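Local coordinates for uncharacterized protein (Porphyromonas gingivalis, PDB 2QSV) that is of unknown function, possibly related to cysteine-type peptidases, and is represented here by its C-terminal part, two immunoglobulin-like beta-sandwich domains, at residues 153-158 with 164-169; 177-182 with 198-203. One frame throughout, in Å; residues are numbered along the deposited sequence.

Interaction 1 of 2, residues 153-158 with 164-169; sequences HSVTTR and AVPDRT. With NA (sodium ion), chain C.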
ATOM      1  N   HIS A 153      -9.737  -8.786   4.119  1.00 20.26           N
ATOM      2  CA  HIS A 153     -10.131  -7.702   3.253  1.00 21.30           C
ATOM      3  C   HIS A 153      -9.132  -7.460   2.126  1.00 20.45           C
ATOM      4  O   HIS A 153      -9.522  -7.116   1.024  1.00 20.34           O
ATOM      5  CB  HIS A 153     -10.319  -6.418   4.048  1.00 20.13           C
ATOM      6  CG  HIS A 153     -11.286  -6.536   5.160  1.00 23.08           C
ATOM      7  ND1 HIS A 153     -12.579  -6.979   4.973  1.00 23.15           N
ATOM      8  CD2 HIS A 153     -11.169  -6.242   6.479  1.00 21.88           C
ATOM      9  CE1 HIS A 153     -13.223  -6.927   6.123  1.00 24.21           C
ATOM     10  NE2 HIS A 153     -12.389  -6.485   7.053  1.00 25.48           N
ATOM     11  N   SER A 154      -7.840  -7.590   2.406  1.00 20.28           N
ATOM     12  CA  SER A 154      -6.842  -7.489   1.325  1.00 20.04           C
ATOM     13  C   SER A 154      -5.583  -8.247   1.711  1.00 20.02           C
ATOM     14  O   SER A 154      -5.300  -8.417   2.894  1.00 18.75           O
ATOM     15  CB  SER A 154      -6.510  -6.000   1.005  1.00 20.31           C
ATOM     16  OG  SER A 154      -5.946  -5.388   2.140  1.00 20.68           O
ATOM     17  N   VAL A 155      -4.840  -8.707   0.707  1.00 19.73           N
ATOM     18  CA  VAL A 155      -3.593  -9.401   0.911  1.00 22.23           C
ATOM     19  C   VAL A 155      -2.680  -8.795  -0.141  1.00 23.92           C
ATOM     20  O   VAL A 155      -2.896  -8.994  -1.328  1.00 25.58           O
ATOM     21  CB  VAL A 155      -3.686 -10.958   0.732  1.00 22.27           C
ATOM     22  CG1 VAL A 155      -2.297 -11.565   0.794  1.00 22.25           C
ATOM     23  CG2 VAL A 155      -4.597 -11.643   1.853  1.00 18.08           C
ATOM     24  N   THR A 156      -1.696  -8.014   0.292  1.00 24.10           N
ATOM     25  CA  THR A 156      -0.874  -7.275  -0.657  1.00 23.90           C
ATOM     26  C   THR A 156       0.644  -7.520  -0.477  1.00 23.10           C
ATOM     27  O   THR A 156       1.144  -7.748   0.640  1.00 21.91           O
ATOM     28  CB  THR A 156      -1.236  -5.759  -0.695  1.00 25.05           C
ATOM     29  OG1 THR A 156      -1.305  -5.242   0.618  1.00 24.85           O
ATOM     30  CG2 THR A 156      -2.620  -5.486  -1.404  1.00 26.53           C
ATOM     31  N   THR A 157       1.342  -7.532  -1.605  1.00 21.72           N
ATOM     32  CA  THR A 157       2.788  -7.586  -1.618  1.00 24.46           C
ATOM     33  C   THR A 157       3.343  -6.346  -2.406  1.00 25.49           C
ATOM     34  O   THR A 157       2.706  -5.845  -3.356  1.00 27.06           O
ATOM     35  CB  THR A 157       3.308  -8.949  -2.183  1.00 23.62           C
ATOM     36  OG1 THR A 157       2.775  -9.148  -3.487  1.00 27.12           O
ATOM     37  CG2 THR A 157       2.859 -10.158  -1.286  1.00 22.45           C
ATOM     38  N   ARG A 158       4.488  -5.845  -1.999  1.00 25.66           N
ATOM     39  CA  ARG A 158       5.120  -4.732  -2.728  1.00 27.75           C
ATOM     40  C   ARG A 158       6.314  -5.236  -3.584  1.00 27.71           C
ATOM     41  O   ARG A 158       6.595  -4.702  -4.641  1.00 30.15           O
ATOM     42  CB  ARG A 158       5.588  -3.615  -1.760  1.00 27.38           C
ATOM     43  CG  ARG A 158       4.492  -2.985  -0.863  1.00 31.47           C
ATOM     44  CD  ARG A 158       3.340  -2.354  -1.648  1.00 37.73           C
ATOM     45  NE  ARG A 158       2.421  -1.571  -0.790  1.00 42.91           N
ATOM     46  CZ  ARG A 158       1.114  -1.359  -1.021  1.00 42.61           C
ATOM     47  NH1 ARG A 158       0.517  -1.897  -2.089  1.00 44.58           N
ATOM     48  NH2 ARG A 158       0.391  -0.604  -0.168  1.00 40.55           N
ATOM     49  N   ALA A 164       1.196 -13.528  -3.190  1.00 23.78           N
ATOM     50  CA  ALA A 164       0.481 -14.247  -2.111  1.00 23.58           C
ATOM     51  C   ALA A 164      -1.005 -14.106  -2.318  1.00 23.80           C
ATOM     52  O   ALA A 164      -1.530 -12.984  -2.326  1.00 24.16           O
ATOM     53  CB  ALA A 164       0.898 -13.734  -0.715  1.00 23.36           C
ATOM     54  N   VAL A 165      -1.686 -15.259  -2.479  1.00 23.46           N
ATOM     55  CA  VAL A 165      -3.121 -15.309  -2.728  1.00 22.24           C
ATOM     56  C   VAL A 165      -3.796 -16.308  -1.765  1.00 21.00           C
ATOM     57  O   VAL A 165      -3.406 -17.456  -1.724  1.00 18.45           O
ATOM     58  CB  VAL A 165      -3.414 -15.753  -4.168  1.00 23.03           C
ATOM     59  CG1 VAL A 165      -4.945 -15.537  -4.494  1.00 23.44           C
ATOM     60  CG2 VAL A 165      -2.530 -14.982  -5.159  1.00 23.84           C
ATOM     61  N   PRO A 166      -4.799 -15.854  -0.975  1.00 20.83           N
ATOM     62  CA  PRO A 166      -5.446 -16.841  -0.089  1.00 20.75           C
ATOM     63  C   PRO A 166      -6.485 -17.685  -0.876  1.00 21.56           C
ATOM     64  O   PRO A 166      -7.104 -17.178  -1.808  1.00 20.50           O
ATOM     65  CB  PRO A 166      -6.114 -15.959   0.975  1.00 20.25           C
ATOM     66  CG  PRO A 166      -6.549 -14.720   0.170  1.00 20.16           C
ATOM     67  CD  PRO A 166      -5.389 -14.504  -0.828  1.00 19.47           C
ATOM     68  N   ASP A 167      -6.665 -18.957  -0.505  1.00 22.47           N
ATOM     69  CA  ASP A 167      -7.683 -19.800  -1.196  1.00 22.66           C
ATOM     70  C   ASP A 167      -9.094 -19.257  -0.939  1.00 21.83           C
ATOM     71  O   ASP A 167      -9.911 -19.248  -1.830  1.00 20.70           O
ATOM     72  CB  ASP A 167      -7.599 -21.236  -0.742  1.00 23.80           C
ATOM     73  CG  ASP A 167      -6.491 -21.998  -1.418  1.00 26.02           C
ATOM     74  OD1 ASP A 167      -5.872 -21.435  -2.351  1.00 28.62           O
ATOM     75  OD2 ASP A 167      -6.254 -23.181  -1.024  1.00 27.55           O
ATOM     76  N   ARG A 168      -9.353 -18.745   0.271  1.00 21.03           N
ATOM     77  CA  ARG A 168     -10.632 -18.152   0.634  1.00 21.73           C
ATOM     78  C   ARG A 168     -10.394 -16.844   1.330  1.00 21.90           C
ATOM     79  O   ARG A 168      -9.332 -16.652   1.944  1.00 21.57           O
ATOM     80  CB  ARG A 168     -11.330 -19.040   1.695  1.00 22.60           C
ATOM     81  CG  ARG A 168     -11.925 -20.297   1.157  1.00 25.41           C
ATOM     82  CD  ARG A 168     -12.720 -21.049   2.308  1.00 24.94           C
ATOM     83  NE  ARG A 168     -13.840 -20.241   2.737  1.00 28.81           N
ATOM     84  CZ  ARG A 168     -14.972 -20.105   2.052  1.00 30.88           C
ATOM     85  NH1 ARG A 168     -15.128 -20.746   0.904  1.00 29.94           N
ATOM     86  NH2 ARG A 168     -15.955 -19.344   2.528  1.00 33.29           N
ATOM     87  N   THR A 169     -11.388 -15.969   1.308  1.00 21.82           N
ATOM     88  CA  THR A 169     -11.280 -14.692   2.015  1.00 23.42           C
ATOM     89  C   THR A 169     -12.245 -14.592   3.176  1.00 23.27           C
ATOM     90  O   THR A 169     -12.300 -13.544   3.848  1.00 22.78           O
ATOM     91  CB  THR A 169     -11.496 -13.448   1.119  1.00 22.98           C
ATOM     92  OG1 THR A 169     -12.773 -13.545   0.491  1.00 25.76           O
ATOM     93  CG2 THR A 169     -10.411 -13.294   0.060  1.00 22.32           C
TER
HETATM   94 NA    NA C 222       4.279  -8.265  -5.727  1.00 42.37          NA
HETATM   95  O   HOH W   1      -3.798 -11.385  -3.056  1.00 43.20           O
HETATM   96  O   HOH W   2       0.443 -10.984  -4.601  1.00 34.57           O
HETATM   97  O   HOH W   3       4.203  -5.918  -6.672  1.00 63.42           O
HETATM   98  O   HOH W   4       3.861  -9.493  -7.363  1.00 54.13           O
HETATM   99  O   HOH W   5       1.731  -8.660  -5.945  1.00 54.91           O
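Val155 meets the strand 162-166 with both of its methyls, one to Ala164 and one to Pro166. CG1, anti to the backbone N (chi1 173°), lies 3.5 Å from Ala164 O and 4.1 Å from Ala164 CB. CG2 lies against the CG-CD side of the Pro166 ring, 4.0 Å from Pro166 CD, with CG of the same ring equally near. Ala164 CB also touches the methyl of the next residue facing the other strand, Thr157 CG2, so that this one small side chain sits against both Val155 and Thr157.

Segments 153-157 and 164-166 run nearly antiparallel, at 159°, with axes 7.0 Å apart, yet no direct hydrogen bond joins them. They belong to different sheets of the Ig-like (E-set) sandwich: 150-157 pairs with 195-204, and 162-166 is the outermost strand beside 176-183. The contact therefore closes one edge of the sandwich, and Leu179 and Ile200 pack on its inner side.

Water takes the place of backbone pairing. Water 1 donates to both Val155 O and Ala164 O, while water 2 accepts from Ala164 N and also hydrogen-bonds Thr157 OG1.

Metal binding occupies the far end of the contact. With OG1 between the backbone N and the carbonyl carbon (chi1 57°), Thr157 puts its hydroxyl oxygen 2.8 Å from the sodium ion and leaves CG2 for Ala164. Waters 3, 4 and 5 and the carbonyl oxygens of Asn159 and Leu162 complete the ligands, tying Thr157 to the turn and to the start of strand 162-166.

Interaction 2 of 2, residues 177-182 with 198-203; sequences TLLRIA and ADISII. With SO4 (sulfate ion), chain B.
Ile181 lays its CG1-CD1 arm against the end of Ile200, and the two side chains cross obliquely between the sheets. Ile181 CD1 lies 3.6 Å from Ile200 CD1, and Ile181 CG1 is almost as near to that same methyl, so the end of Ile200 rests along the outer half of the Ile181 chain. In Ile200, CG1 anti to the carbonyl carbon (chi1 -61°) and an extended second torsion carry CD1 across to the other strand, where it meets the flank of Ile181, whose CG1-CD1 arm runs largely across that direction.

Leu179, two residues earlier, makes a looser contact through a single methyl: its CD2 is 4.3 Å from Ile200 CD1 and also 4.3 Å from Ile202 CD1. All four side chains are buried, and they meet by dispersion contacts alone, without a hydrogen bond across the pair. The axes of 177-182 and 198-203 are 10.9 Å apart at an angle of 154°, the spacing of face-to-face sheets in a beta sandwich.

Away from the packed side chains, a sulfate ion, probably from the crystallisation liquor, accepts a hydrogen bond from Asp199 N through O1 at 2.8 Å.

Strand 176-183 lies between 136-144 and 162-166 in one sheet, and 195-204 between 150-157 and 211-219 in the other; Val155, Ala164, Leu162, Ile214 and Val216 from flanking strands pack against the contact.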
ATOM      1  N   THR A 177      -7.610 -21.592   6.003  1.00 21.67           N
ATOM      2  CA  THR A 177      -7.435 -21.530   4.552  1.00 21.34           C
ATOM      3  C   THR A 177      -5.920 -21.504   4.277  1.00 21.11           C
ATOM      4  O   THR A 177      -5.126 -21.220   5.173  1.00 21.17           O
ATOM      5  CB  THR A 177      -8.219 -20.364   3.902  1.00 21.02           C
ATOM      6  OG1 THR A 177      -8.274 -20.561   2.499  1.00 22.21           O
ATOM      7  CG2 THR A 177      -7.601 -18.933   4.169  1.00 22.35           C
ATOM      8  N   LEU A 178      -5.515 -21.840   3.070  1.00 20.07           N
ATOM      9  CA  LEU A 178      -4.093 -21.703   2.719  1.00 20.78           C
ATOM     10  C   LEU A 178      -3.856 -20.364   2.030  1.00 20.21           C
ATOM     11  O   LEU A 178      -4.652 -19.930   1.189  1.00 18.84           O
ATOM     12  CB  LEU A 178      -3.669 -22.857   1.802  1.00 20.71           C
ATOM     13  CG  LEU A 178      -3.576 -24.176   2.541  1.00 23.48           C
ATOM     14  CD1 LEU A 178      -3.137 -25.285   1.614  1.00 20.95           C
ATOM     15  CD2 LEU A 178      -2.609 -24.024   3.671  1.00 23.88           C
ATOM     16  N   LEU A 179      -2.789 -19.700   2.458  1.00 20.56           N
ATOM     17  CA  LEU A 179      -2.195 -18.563   1.735  1.00 20.02           C
ATOM     18  C   LEU A 179      -1.156 -19.127   0.808  1.00 18.67           C
ATOM     19  O   LEU A 179      -0.192 -19.712   1.256  1.00 18.01           O
ATOM     20  CB  LEU A 179      -1.549 -17.581   2.726  1.00 19.44           C
ATOM     21  CG  LEU A 179      -0.965 -16.271   2.144  1.00 19.69           C
ATOM     22  CD1 LEU A 179      -2.030 -15.423   1.482  1.00 17.16           C
ATOM     23  CD2 LEU A 179      -0.287 -15.532   3.296  1.00 16.17           C
ATOM     24  N   ARG A 180      -1.360 -19.040  -0.502  1.00 19.81           N
ATOM     25  CA  ARG A 180      -0.376 -19.658  -1.396  1.00 20.51           C
ATOM     26  C   ARG A 180       0.654 -18.583  -1.770  1.00 21.26           C
ATOM     27  O   ARG A 180       0.298 -17.605  -2.344  1.00 21.80           O
ATOM     28  CB  ARG A 180      -1.014 -20.120  -2.708  1.00 21.24           C
ATOM     29  CG  ARG A 180      -2.294 -20.942  -2.534  1.00 26.49           C
ATOM     30  CD  ARG A 180      -2.017 -22.278  -2.084  1.00 26.12           C
ATOM     31  NE  ARG A 180      -3.237 -23.108  -2.139  1.00 34.13           N
ATOM     32  CZ  ARG A 180      -3.210 -24.433  -2.028  1.00 33.70           C
ATOM     33  NH1 ARG A 180      -2.038 -25.029  -1.909  1.00 35.32           N
ATOM     34  NH2 ARG A 180      -4.333 -25.159  -2.022  1.00 33.82           N
ATOM     35  N   ILE A 181       1.919 -18.841  -1.496  1.00 22.43           N
ATOM     36  CA  ILE A 181       3.007 -17.883  -1.679  1.00 22.02           C
ATOM     37  C   ILE A 181       3.911 -18.442  -2.796  1.00 22.30           C
ATOM     38  O   ILE A 181       4.115 -19.658  -2.911  1.00 21.43           O
ATOM     39  CB  ILE A 181       3.760 -17.707  -0.342  1.00 22.36           C
ATOM     40  CG1 ILE A 181       2.805 -17.062   0.672  1.00 20.81           C
ATOM     41  CG2 ILE A 181       5.106 -16.893  -0.491  1.00 21.83           C
ATOM     42  CD1 ILE A 181       3.170 -17.328   2.117  1.00 19.41           C
ATOM     43  N   ALA A 182       4.379 -17.555  -3.673  1.00 21.69           N
ATOM     44  CA  ALA A 182       5.396 -17.932  -4.670  1.00 23.68           C
ATOM     45  C   ALA A 182       6.491 -16.845  -4.766  1.00 24.39           C
ATOM     46  O   ALA A 182       6.171 -15.637  -4.747  1.00 24.25           O
ATOM     47  CB  ALA A 182       4.756 -18.214  -6.038  1.00 22.67           C
ATOM     48  N   ALA A 198      10.822  -9.525   2.390  1.00 29.66           N
ATOM     49  CA  ALA A 198       9.663  -8.774   1.930  1.00 27.51           C
ATOM     50  C   ALA A 198       8.421  -9.124   2.788  1.00 26.16           C
ATOM     51  O   ALA A 198       8.322 -10.255   3.323  1.00 25.55           O
ATOM     52  CB  ALA A 198       9.443  -9.072   0.474  1.00 28.05           C
ATOM     53  N   ASP A 199       7.536  -8.159   2.977  1.00 23.30           N
ATOM     54  CA  ASP A 199       6.321  -8.365   3.745  1.00 22.55           C
ATOM     55  C   ASP A 199       5.114  -8.752   2.896  1.00 21.61           C
ATOM     56  O   ASP A 199       4.861  -8.159   1.848  1.00 19.45           O
ATOM     57  CB  ASP A 199       5.924  -7.124   4.546  1.00 22.05           C
ATOM     58  CG  ASP A 199       6.920  -6.789   5.647  1.00 27.04           C
ATOM     59  OD1 ASP A 199       7.474  -7.723   6.288  1.00 28.09           O
ATOM     60  OD2 ASP A 199       7.164  -5.571   5.839  1.00 32.25           O
ATOM     61  N   ILE A 200       4.364  -9.743   3.387  1.00 20.52           N
ATOM     62  CA  ILE A 200       2.986  -9.885   2.948  1.00 18.78           C
ATOM     63  C   ILE A 200       2.104  -9.118   3.938  1.00 17.15           C
ATOM     64  O   ILE A 200       2.156  -9.387   5.097  1.00 16.74           O
ATOM     65  CB  ILE A 200       2.514 -11.384   2.890  1.00 18.48           C
ATOM     66  CG1 ILE A 200       3.382 -12.166   1.895  1.00 19.67           C
ATOM     67  CG2 ILE A 200       1.050 -11.389   2.449  1.00 14.81           C
ATOM     68  CD1 ILE A 200       3.400 -13.759   2.120  1.00 17.78           C
ATOM     69  N   SER A 201       1.301  -8.178   3.464  1.00 17.30           N
ATOM     70  CA  SER A 201       0.444  -7.400   4.344  1.00 19.16           C
ATOM     71  C   SER A 201      -1.009  -7.852   4.218  1.00 19.20           C
ATOM     72  O   SER A 201      -1.549  -7.969   3.088  1.00 21.48           O
ATOM     73  CB  SER A 201       0.535  -5.905   4.022  1.00 18.44           C
ATOM     74  OG  SER A 201       1.865  -5.443   4.233  1.00 21.78           O
ATOM     75  N   ILE A 202      -1.617  -8.133   5.371  1.00 18.59           N
ATOM     76  CA  ILE A 202      -3.010  -8.625   5.400  1.00 18.52           C
ATOM     77  C   ILE A 202      -3.849  -7.710   6.218  1.00 17.11           C
ATOM     78  O   ILE A 202      -3.558  -7.474   7.344  1.00 17.48           O
ATOM     79  CB  ILE A 202      -3.116 -10.106   5.998  1.00 18.71           C
ATOM     80  CG1 ILE A 202      -2.254 -11.092   5.169  1.00 16.74           C
ATOM     81  CG2 ILE A 202      -4.640 -10.527   6.132  1.00 16.78           C
ATOM     82  CD1 ILE A 202      -2.055 -12.499   5.814  1.00 20.61           C
ATOM     83  N   ILE A 203      -4.902  -7.175   5.637  1.00 17.20           N
ATOM     84  CA  ILE A 203      -5.873  -6.428   6.405  1.00 16.78           C
ATOM     85  C   ILE A 203      -7.099  -7.337   6.645  1.00 17.88           C
ATOM     86  O   ILE A 203      -7.616  -7.901   5.706  1.00 17.43           O
ATOM     87  CB  ILE A 203      -6.257  -5.117   5.728  1.00 16.78           C
ATOM     88  CG1 ILE A 203      -5.011  -4.168   5.795  1.00 20.57           C
ATOM     89  CG2 ILE A 203      -7.480  -4.457   6.458  1.00 17.21           C
ATOM     90  CD1 ILE A 203      -5.204  -2.850   5.225  1.00 23.48           C
TER
HETATM   91  S   SO4 B 221       8.255  -4.881   1.336  1.00 60.51           S
HETATM   92  O1  SO4 B 221       8.721  -5.675   2.471  1.00 58.82           O
HETATM   93  O2  SO4 B 221       8.908  -3.554   1.316  1.00 62.05           O
HETATM   94  O3  SO4 B 221       8.513  -5.539   0.057  1.00 56.07           O
HETATM   95  O4  SO4 B 221       6.834  -4.634   1.534  1.00 62.39           O

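Interactions 1 and 2 join the same two sheets of one Ig-like domain, at its edge and in its interior respectively. Interaction 2 is wholly buried and purely aliphatic, between inner strands whose axes lie well apart. Interaction 1 is a surface contact between closer strands, where a few methyls share the work with bridging waters and a sodium ion. Their centres are 6 Å apart, and their strands are sheet neighbours: 150-157 beside 195-204, where Thr156 N lies 2.8 Å from Ser201 O in a probable hydrogen bond, and 162-166 beside 176-183. The apolar side of interaction 1 thus continues into the core to which interaction 2 belongs.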